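Long-range contacts in taurocyamine kinase (Schistosoma mansoni, PDB 4WOD), which catalyses the reversible, magnesium-dependent transfer of phosphate from ATP to taurocyamine, yielding N-phosphotaurocyamine and ADP: residues A[283-288]-A[351-356]; A[289-294]-A[362-367]; A[500-505]-A[564-569]. The protein carries 4 engineered substitutions. All blocks are in the same frame, centred on the assembly; numbering follows the deposited sequence.

Contact 1. Residues A[283-288]-A[351-356]; sequences KIPMLA and MLQEYN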
loop_
_atom_site.group_PDB
_atom_site.type_symbol
_atom_site.label_atom_id
_atom_site.label_comp_id
_atom_site.label_asym_id
_atom_site.label_seq_id
_atom_site.Cartn_x
_atom_site.Cartn_y
_atom_site.Cartn_z
ATOM N N LYS A 283 4.249 -10.030 17.827
ATOM C CA LYS A 283 2.803 -9.809 17.946
ATOM C C LYS A 283 2.452 -8.329 17.816
ATOM O O LYS A 283 2.565 -7.570 18.781
ATOM C CB LYS A 283 2.269 -10.339 19.280
ATOM C CG LYS A 283 2.444 -11.827 19.508
ATOM C CD LYS A 283 2.599 -12.114 20.998
ATOM C CE LYS A 283 3.742 -13.085 21.298
ATOM N NZ LYS A 283 4.261 -12.945 22.703
ATOM N N ILE A 284 2.002 -7.929 16.632
ATOM C CA ILE A 284 1.633 -6.539 16.376
ATOM C C ILE A 284 0.250 -6.410 15.698
ATOM O O ILE A 284 0.123 -5.760 14.654
ATOM C CB ILE A 284 2.699 -5.853 15.499
ATOM C CG1 ILE A 284 2.883 -6.618 14.178
ATOM C CG2 ILE A 284 4.052 -5.821 16.247
ATOM C CD1 ILE A 284 3.552 -5.820 13.097
ATOM N N PRO A 285 -0.796 -6.999 16.309
ATOM C CA PRO A 285 -2.121 -6.998 15.671
ATOM C C PRO A 285 -2.693 -5.600 15.395
ATOM O O PRO A 285 -3.369 -5.421 14.381
ATOM C CB PRO A 285 -3.001 -7.739 16.692
ATOM C CG PRO A 285 -2.333 -7.473 18.007
ATOM C CD PRO A 285 -0.854 -7.546 17.678
ATOM N N MET A 286 -2.438 -4.625 16.266
ATOM C CA MET A 286 -3.077 -3.335 16.084
ATOM C C MET A 286 -2.371 -2.556 14.997
ATOM O O MET A 286 -3.016 -1.937 14.160
ATOM C CB MET A 286 -3.112 -2.548 17.398
ATOM C CG MET A 286 -4.215 -1.507 17.434
ATOM S SD MET A 286 -4.788 -1.162 19.119
ATOM C CE MET A 286 -5.858 -2.562 19.394
ATOM N N LEU A 287 -1.039 -2.617 14.991
ATOM C CA LEU A 287 -0.248 -1.989 13.944
ATOM C C LEU A 287 -0.546 -2.611 12.581
ATOM O O LEU A 287 -0.664 -1.898 11.579
ATOM C CB LEU A 287 1.249 -2.114 14.259
ATOM C CG LEU A 287 2.315 -1.782 13.215
ATOM C CD1 LEU A 287 2.296 -0.311 12.776
ATOM C CD2 LEU A 287 3.686 -2.155 13.791
ATOM N N ALA A 288 -0.669 -3.934 12.568
ATOM C CA ALA A 288 -0.922 -4.691 11.345
ATOM C C ALA A 288 -2.247 -4.302 10.707
ATOM O O ALA A 288 -2.465 -4.525 9.506
ATOM C CB ALA A 288 -0.911 -6.180 11.638
ATOM N N MET A 351 2.113 1.989 21.777
ATOM C CA MET A 351 1.373 3.248 21.814
ATOM C C MET A 351 -0.058 3.040 21.349
ATOM O O MET A 351 -0.993 3.539 21.975
ATOM C CB MET A 351 2.055 4.320 20.960
ATOM C CG MET A 351 3.349 4.867 21.548
ATOM S SD MET A 351 4.173 6.066 20.473
ATOM C CE MET A 351 5.256 5.010 19.554
ATOM N N LEU A 352 -0.232 2.293 20.264
ATOM C CA LEU A 352 -1.574 1.991 19.774
ATOM C C LEU A 352 -2.403 1.268 20.820
ATOM O O LEU A 352 -3.565 1.614 21.051
ATOM C CB LEU A 352 -1.516 1.143 18.503
ATOM C CG LEU A 352 -0.977 1.771 17.218
ATOM C CD1 LEU A 352 -0.638 0.677 16.212
ATOM C CD2 LEU A 352 -1.984 2.797 16.593
ATOM N N GLN A 353 -1.811 0.251 21.446
ATOM C CA GLN A 353 -2.519 -0.545 22.432
ATOM C C GLN A 353 -2.986 0.355 23.569
ATOM O O GLN A 353 -4.126 0.242 24.010
ATOM C CB GLN A 353 -1.641 -1.706 22.955
ATOM C CG GLN A 353 -1.403 -2.812 21.915
ATOM C CD GLN A 353 -2.681 -3.544 21.504
ATOM O OE1 GLN A 353 -3.686 -3.519 22.221
ATOM N NE2 GLN A 353 -2.648 -4.193 20.342
ATOM N N GLU A 354 -2.135 1.285 23.997
ATOM C CA GLU A 354 -2.502 2.195 25.088
ATOM C C GLU A 354 -3.512 3.293 24.682
ATOM O O GLU A 354 -4.491 3.533 25.397
ATOM C CB GLU A 354 -1.245 2.839 25.675
ATOM C CG GLU A 354 -0.315 1.826 26.342
ATOM C CD GLU A 354 -1.009 1.060 27.475
ATOM O OE1 GLU A 354 -1.677 1.709 28.311
ATOM O OE2 GLU A 354 -0.926 -0.194 27.501
ATOM N N TYR A 355 -3.281 3.941 23.546
ATOM C CA TYR A 355 -4.125 5.064 23.113
ATOM C C TYR A 355 -5.547 4.611 22.779
ATOM O O TYR A 355 -6.476 5.412 22.846
ATOM C CB TYR A 355 -3.514 5.767 21.900
ATOM C CG TYR A 355 -3.936 7.209 21.722
ATOM C CD1 TYR A 355 -3.505 8.187 22.609
ATOM C CD2 TYR A 355 -4.736 7.599 20.653
ATOM C CE1 TYR A 355 -3.870 9.490 22.459
ATOM C CE2 TYR A 355 -5.107 8.922 20.487
ATOM C CZ TYR A 355 -4.669 9.863 21.400
ATOM O OH TYR A 355 -5.006 11.183 21.261
ATOM N N ASN A 356 -5.725 3.325 22.478
ATOM C CA ASN A 356 -7.026 2.837 22.009
ATOM C C ASN A 356 -7.711 1.916 23.002
ATOM O O ASN A 356 -8.687 1.254 22.671
ATOM C CB ASN A 356 -6.875 2.137 20.656
ATOM C CG ASN A 356 -6.448 3.105 19.551
ATOM O OD1 ASN A 356 -7.273 3.810 18.968
ATOM N ND2 ASN A 356 -5.155 3.161 19.284
#

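Contact 2. Residues A[289-294]-A[362-367]; sequences SLPNFK and GVMPVE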
loop_
_atom_site.group_PDB
_atom_site.type_symbol
_atom_site.label_atom_id
_atom_site.label_comp_id
_atom_site.label_asym_id
_atom_site.label_seq_id
_atom_site.Cartn_x
_atom_site.Cartn_y
_atom_site.Cartn_z
ATOM N N SER A 289 -3.127 -3.717 11.512
ATOM C CA SER A 289 -4.481 -3.402 11.067
ATOM C C SER A 289 -4.590 -1.978 10.514
ATOM O O SER A 289 -5.643 -1.582 10.004
ATOM C CB SER A 289 -5.470 -3.585 12.219
ATOM O OG SER A 289 -5.401 -2.490 13.118
ATOM N N LEU A 290 -3.521 -1.199 10.638
ATOM C CA LEU A 290 -3.532 0.151 10.091
ATOM C C LEU A 290 -3.626 0.037 8.572
ATOM O O LEU A 290 -3.121 -0.925 7.995
ATOM C CB LEU A 290 -2.294 0.939 10.521
ATOM C CG LEU A 290 -2.278 1.255 12.030
ATOM C CD1 LEU A 290 -0.944 1.788 12.455
ATOM C CD2 LEU A 290 -3.390 2.249 12.387
ATOM N N PRO A 291 -4.312 0.994 7.930
ATOM C CA PRO A 291 -4.500 0.900 6.475
ATOM C C PRO A 291 -3.188 0.937 5.703
ATOM O O PRO A 291 -3.050 0.229 4.696
ATOM C CB PRO A 291 -5.360 2.120 6.160
ATOM C CG PRO A 291 -6.152 2.331 7.412
ATOM C CD PRO A 291 -5.178 2.023 8.531
ATOM N N ASN A 292 -2.233 1.729 6.181
ATOM C CA ASN A 292 -0.933 1.827 5.551
ATOM C C ASN A 292 0.187 1.096 6.320
ATOM O O ASN A 292 1.342 1.530 6.288
ATOM C CB ASN A 292 -0.562 3.304 5.367
ATOM C CG ASN A 292 -0.578 4.072 6.673
ATOM O OD1 ASN A 292 -1.266 3.682 7.618
ATOM N ND2 ASN A 292 0.183 5.164 6.736
ATOM N N PHE A 293 -0.165 0.002 6.996
ATOM C CA PHE A 293 0.792 -0.880 7.692
ATOM C C PHE A 293 2.061 -1.130 6.879
ATOM O O PHE A 293 3.162 -0.832 7.328
ATOM C CB PHE A 293 0.107 -2.217 8.033
ATOM C CG PHE A 293 1.045 -3.301 8.546
ATOM C CD1 PHE A 293 1.814 -3.106 9.684
ATOM C CD2 PHE A 293 1.104 -4.545 7.911
ATOM C CE1 PHE A 293 2.654 -4.119 10.158
ATOM C CE2 PHE A 293 1.932 -5.558 8.380
ATOM C CZ PHE A 293 2.710 -5.343 9.505
ATOM N N LYS A 294 1.904 -1.651 5.666
ATOM C CA LYS A 294 3.058 -1.887 4.787
ATOM C C LYS A 294 3.924 -0.637 4.580
ATOM O O LYS A 294 5.159 -0.706 4.670
ATOM C CB LYS A 294 2.593 -2.419 3.426
ATOM C CG LYS A 294 1.868 -3.762 3.498
ATOM C CD LYS A 294 2.811 -4.880 3.914
ATOM C CE LYS A 294 2.110 -6.241 4.015
ATOM N NZ LYS A 294 1.611 -6.755 2.708
ATOM N N GLY A 362 -14.135 -2.792 16.203
ATOM C CA GLY A 362 -14.387 -2.536 14.797
ATOM C C GLY A 362 -14.115 -1.095 14.387
ATOM O O GLY A 362 -13.971 -0.792 13.202
ATOM N N VAL A 363 -14.042 -0.186 15.351
ATOM C CA VAL A 363 -13.721 1.195 15.000
ATOM C C VAL A 363 -12.212 1.277 14.776
ATOM O O VAL A 363 -11.437 0.633 15.487
ATOM C CB VAL A 363 -14.194 2.184 16.072
ATOM C CG1 VAL A 363 -13.640 3.571 15.815
ATOM C CG2 VAL A 363 -15.724 2.213 16.097
ATOM N N MET A 364 -11.802 2.029 13.761
ATOM C CA MET A 364 -10.385 2.146 13.411
ATOM C C MET A 364 -9.517 2.603 14.590
ATOM O O MET A 364 -9.821 3.601 15.228
ATOM C CB MET A 364 -10.231 3.124 12.257
ATOM C CG MET A 364 -8.817 3.261 11.710
ATOM S SD MET A 364 -8.687 4.726 10.647
ATOM C CE MET A 364 -6.919 4.746 10.337
ATOM N N PRO A 365 -8.435 1.863 14.892
ATOM C CA PRO A 365 -7.522 2.361 15.927
ATOM C C PRO A 365 -6.637 3.481 15.360
ATOM O O PRO A 365 -6.457 3.554 14.147
ATOM C CB PRO A 365 -6.714 1.113 16.307
ATOM C CG PRO A 365 -6.739 0.270 15.100
ATOM C CD PRO A 365 -8.066 0.520 14.423
ATOM N N VAL A 366 -6.120 4.363 16.209
ATOM C CA VAL A 366 -5.336 5.472 15.713
ATOM C C VAL A 366 -4.123 5.701 16.602
ATOM O O VAL A 366 -4.180 5.460 17.812
ATOM C CB VAL A 366 -6.185 6.769 15.613
ATOM C CG1 VAL A 366 -6.602 7.265 17.012
ATOM C CG2 VAL A 366 -5.450 7.856 14.795
ATOM N N GLU A 367 -3.030 6.155 15.995
ATOM C CA GLU A 367 -1.825 6.526 16.744
ATOM C C GLU A 367 -2.133 7.695 17.697
ATOM O O GLU A 367 -3.073 8.476 17.457
ATOM C CB GLU A 367 -0.700 6.906 15.779
ATOM C CG GLU A 367 -0.285 5.810 14.775
ATOM C CD GLU A 367 -1.018 5.879 13.427
ATOM O OE1 GLU A 367 -2.218 6.229 13.392
ATOM O OE2 GLU A 367 -0.385 5.580 12.394
#

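Contact 3. Residues A[500-505]-A[564-569]; sequences MSKTDR and WPVGRG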
loop_
_atom_site.group_PDB
_atom_site.type_symbol
_atom_site.label_atom_id
_atom_site.label_comp_id
_atom_site.label_asym_id
_atom_site.label_seq_id
_atom_site.Cartn_x
_atom_site.Cartn_y
_atom_site.Cartn_z
ATOM N N MET A 500 -15.849 3.963 10.688
ATOM C CA MET A 500 -16.997 3.119 10.998
ATOM C C MET A 500 -16.617 1.641 10.923
ATOM O O MET A 500 -15.659 1.256 10.231
ATOM C CB MET A 500 -18.172 3.412 10.048
ATOM C CG MET A 500 -17.878 3.002 8.629
ATOM S SD MET A 500 -19.061 3.722 7.475
ATOM C CE MET A 500 -20.608 3.092 8.096
ATOM N N SER A 501 -17.362 0.821 11.647
ATOM C CA SER A 501 -17.049 -0.604 11.723
ATOM C C SER A 501 -17.601 -1.307 10.498
ATOM O O SER A 501 -18.344 -0.700 9.711
ATOM C CB SER A 501 -17.613 -1.230 12.990
ATOM O OG SER A 501 -19.017 -1.455 12.898
ATOM N N LYS A 502 -17.229 -2.575 10.344
ATOM C CA LYS A 502 -17.716 -3.400 9.230
ATOM C C LYS A 502 -19.219 -3.628 9.342
ATOM O O LYS A 502 -19.942 -3.543 8.348
ATOM C CB LYS A 502 -16.976 -4.731 9.191
ATOM C CG LYS A 502 -17.378 -5.652 8.035
ATOM C CD LYS A 502 -16.443 -6.842 7.928
ATOM C CE LYS A 502 -17.193 -8.136 8.136
ATOM N NZ LYS A 502 -16.314 -9.319 7.897
ATOM N N THR A 503 -19.685 -3.917 10.554
ATOM C CA THR A 503 -21.119 -4.070 10.799
ATOM C C THR A 503 -21.875 -2.758 10.524
ATOM O O THR A 503 -22.988 -2.784 9.981
ATOM C CB THR A 503 -21.382 -4.561 12.244
ATOM O OG1 THR A 503 -20.853 -5.883 12.385
ATOM C CG2 THR A 503 -22.869 -4.592 12.553
ATOM N N ASP A 504 -21.266 -1.625 10.888
ATOM C CA ASP A 504 -21.794 -0.296 10.556
ATOM C C ASP A 504 -22.012 -0.176 9.053
ATOM O O ASP A 504 -23.077 0.254 8.621
ATOM C CB ASP A 504 -20.847 0.835 11.009
ATOM C CG ASP A 504 -20.723 0.948 12.518
ATOM O OD1 ASP A 504 -21.630 0.442 13.219
ATOM O OD2 ASP A 504 -19.725 1.572 12.999
ATOM N N ARG A 505 -21.002 -0.559 8.273
ATOM C CA ARG A 505 -21.063 -0.444 6.817
ATOM C C ARG A 505 -22.171 -1.293 6.231
ATOM O O ARG A 505 -22.891 -0.842 5.332
ATOM C CB ARG A 505 -19.748 -0.850 6.170
ATOM C CG ARG A 505 -18.559 0.019 6.526
ATOM C CD ARG A 505 -17.429 -0.175 5.518
ATOM N NE ARG A 505 -16.163 0.296 6.070
ATOM C CZ ARG A 505 -15.648 1.502 5.864
ATOM N NH1 ARG A 505 -16.272 2.382 5.094
ATOM N NH2 ARG A 505 -14.494 1.822 6.421
ATOM N N TRP A 564 -12.492 -3.804 3.193
ATOM C CA TRP A 564 -12.787 -3.715 1.771
ATOM C C TRP A 564 -13.317 -5.042 1.215
ATOM O O TRP A 564 -12.831 -6.126 1.583
ATOM C CB TRP A 564 -11.523 -3.275 1.041
ATOM C CG TRP A 564 -11.716 -2.959 -0.395
ATOM C CD1 TRP A 564 -11.367 -3.737 -1.459
ATOM C CD2 TRP A 564 -12.311 -1.774 -0.935
ATOM N NE1 TRP A 564 -11.711 -3.106 -2.631
ATOM C CE2 TRP A 564 -12.288 -1.900 -2.336
ATOM C CE3 TRP A 564 -12.862 -0.625 -0.370
ATOM C CZ2 TRP A 564 -12.789 -0.915 -3.179
ATOM C CZ3 TRP A 564 -13.365 0.352 -1.209
ATOM C CH2 TRP A 564 -13.318 0.203 -2.601
ATOM N N PRO A 565 -14.344 -4.975 0.353
ATOM C CA PRO A 565 -15.075 -3.785 -0.090
ATOM C C PRO A 565 -16.479 -3.735 0.509
ATOM O O PRO A 565 -17.420 -3.318 -0.169
ATOM C CB PRO A 565 -15.153 -3.997 -1.602
ATOM C CG PRO A 565 -15.275 -5.529 -1.733
ATOM C CD PRO A 565 -14.792 -6.154 -0.403
ATOM N N VAL A 566 -16.621 -4.176 1.757
ATOM C CA VAL A 566 -17.933 -4.386 2.358
ATOM C C VAL A 566 -18.730 -3.087 2.481
ATOM O O VAL A 566 -18.200 -2.057 2.894
ATOM C CB VAL A 566 -17.786 -5.053 3.749
ATOM C CG1 VAL A 566 -19.137 -5.258 4.398
ATOM C CG2 VAL A 566 -17.084 -6.385 3.599
ATOM N N GLY A 567 -20.006 -3.151 2.119
ATOM C CA GLY A 567 -20.908 -2.017 2.209
ATOM C C GLY A 567 -20.716 -0.915 1.176
ATOM O O GLY A 567 -21.378 0.130 1.268
ATOM N N ARG A 568 -19.818 -1.127 0.209
ATOM C CA ARG A 568 -19.600 -0.173 -0.875
ATOM C C ARG A 568 -20.327 -0.590 -2.153
ATOM O O ARG A 568 -20.489 -1.778 -2.416
ATOM C CB ARG A 568 -18.112 -0.017 -1.212
ATOM C CG ARG A 568 -17.282 0.821 -0.236
ATOM C CD ARG A 568 -16.976 0.050 1.029
ATOM N NE ARG A 568 -15.849 0.634 1.755
ATOM C CZ ARG A 568 -15.092 -0.032 2.620
ATOM N NH1 ARG A 568 -15.323 -1.326 2.856
ATOM N NH2 ARG A 568 -14.092 0.591 3.228
ATOM N N GLY A 569 -20.729 0.387 -2.965
ATOM C CA GLY A 569 -21.379 0.065 -4.223
ATOM C C GLY A 569 -21.709 1.290 -5.049
ATOM O O GLY A 569 -21.546 2.422 -4.602
HETATM O O HOH W 1 -21.751 1.279 3.766
#

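Contact 1. Residues A[283-288]-A[351-356]
Leu352, one turn before helix 331-355 ends, pushes its side chain at the short helix 285-288. Its CD1 lies 3.5 Å from Leu287 CA, against the backbone itself, while its CB packs on the Met286 side chain, 3.9 Å from Met286 CG. A branched aliphatic residue suits this buried place, because one branch, CD1, can reach the Leu287 backbone while CB packs on Met286. Gln353 follows on the more open flank. Bent at chi2 (-64°), it folds its amide back across Met286, with NE2 3.4 Å from Met286 CB and the Met286 CE methyl about equally far from OE1 and NE2. This contact is packing only; the polar partner of NE2 is Glu349, one turn earlier, whose carboxylate also accepts the backbone N-H groups of Met286 and Leu287. Asn356, the first residue past the helix, turns back: its ND2 donates a nearly straight bond of 2.8 Å to Leu352 O, with that oxygen lying close to the amide plane. The same carbonyl oxygen is 3.6 Å from Met286 SD, and this sulfur also touches Asn356 CB; an unbranched, flexible methionine can lie along the helix end in this way. The contact is structural packing within the phosphagen kinase catalytic-domain fold of the first repeat: short helix 285-288, following strand 277-283 of the antiparallel sheet, packs on the last turn of long helix 331-355.

Contact 2. Residues A[289-294]-A[362-367]
Leu290 spreads its two methyls over the chain that leaves the first repeat: CD2 lies 3.8 Å from Pro365 O, and CD1 comes equally near to Glu367 OE2. The carbonyl oxygen of Pro365 is thus buried under an aliphatic group and has no polar partner in the model. The Glu367 carboxylate is better provided for. Its OE1 forms a salt bridge with Arg414 and its OE2 is hydrogen-bonded to Tyr418 OH, which probably helps to keep the buried acid ionised while its flank packs on leucine. Because Glu367 bends at chi2 (93°), the carboxylate curls back to Leu290.

Segment 362-367 is part of the connection between helix 331-355 of the first kinase repeat and helix 369-376 of the second, so this contact lies where the duplicated halves join. A proline suits such an extended path: Pro365 turns its ring toward Ser289, with CG 3.7 Å from Ser289 OG, a van der Waals touch; the hydroxyl has its polar partner in Met286 O. In segment 289-294, Pro291 holds the second position of a type I turn, Leu290 to Phe293, where its restricted phi is welcome; the turn is closed by Phe293 N bonding to Leu290 O at 3.3 Å and leads into helix 293-299. Met364, fully extended out to its methyl (chi3 173°), carries CE tip to tip against the Pro291 ring, 3.7 Å from Pro291 CD. Asn292, the next residue after Pro291, turns its OD1 to Arg414, the arginine that also pairs with Glu367.

Contact 3. Residues A[500-505]-A[564-569]
Arg505 runs straight from CG to NE (chi2 -162°), whereas Arg568 bends sharply at chi2 (76°), and the two torsion patterns bring their guanidinium groups flat against each other. The planes are 10° apart, with centres 3.6 Å apart, and Arg568 NH2 sits over the middle of Arg505, 3.2 Å from its CZ. Such stacking of like charges is probably tolerated because carbonyl oxygens surround the pair: Arg568 NH1 donates to Val566 O at 3.0 Å, Arg568 NH2 bonds to the carbonyls of Gly560 and Arg562, and Arg505 NH2 to that of Pro497. Met500 CG covers the other face of Arg505, and Trp564 CE3 that of Arg568. Alongside, Val566 CG1 packs on the aliphatic stem of Lys502. Gly567 suits the third position of a type II turn, at positive phi, and lets Arg505 O approach its CA to 3.9 Å; a water donates to both Arg505 O and Gly567 O. Ser501 and Asp504 close a capping box at the start of helix 502-517. Through Lys502 and Arg505 this first turn rests on the loop that leaves helix 553-558 and enters strand 569-573 of the second repeat's antiparallel sheet.

From the N terminus, contact 1 opens at the end of strand 277-283 and closes at the end of helix 331-355, looping out strands 302-306 and 318-323. Contact 2 opens directly after it, at residues 289-294, and ties the turn before helix 293-299 to the connection between the repeats, so the two cross. They also touch: Asn356 ND2 lies 2.9 Å from Val366 O, probably a hydrogen bond, and Phe293 packs against Ile284. Contact 3 follows in series, wholly within the second repeat, between helix 502-517 and the entry to strand 569-573. It meets contact 2 where Gly362 O lies 3.7 Å from Ser501 CB, while contact 1 stays about 12 Å away at the nearest atoms.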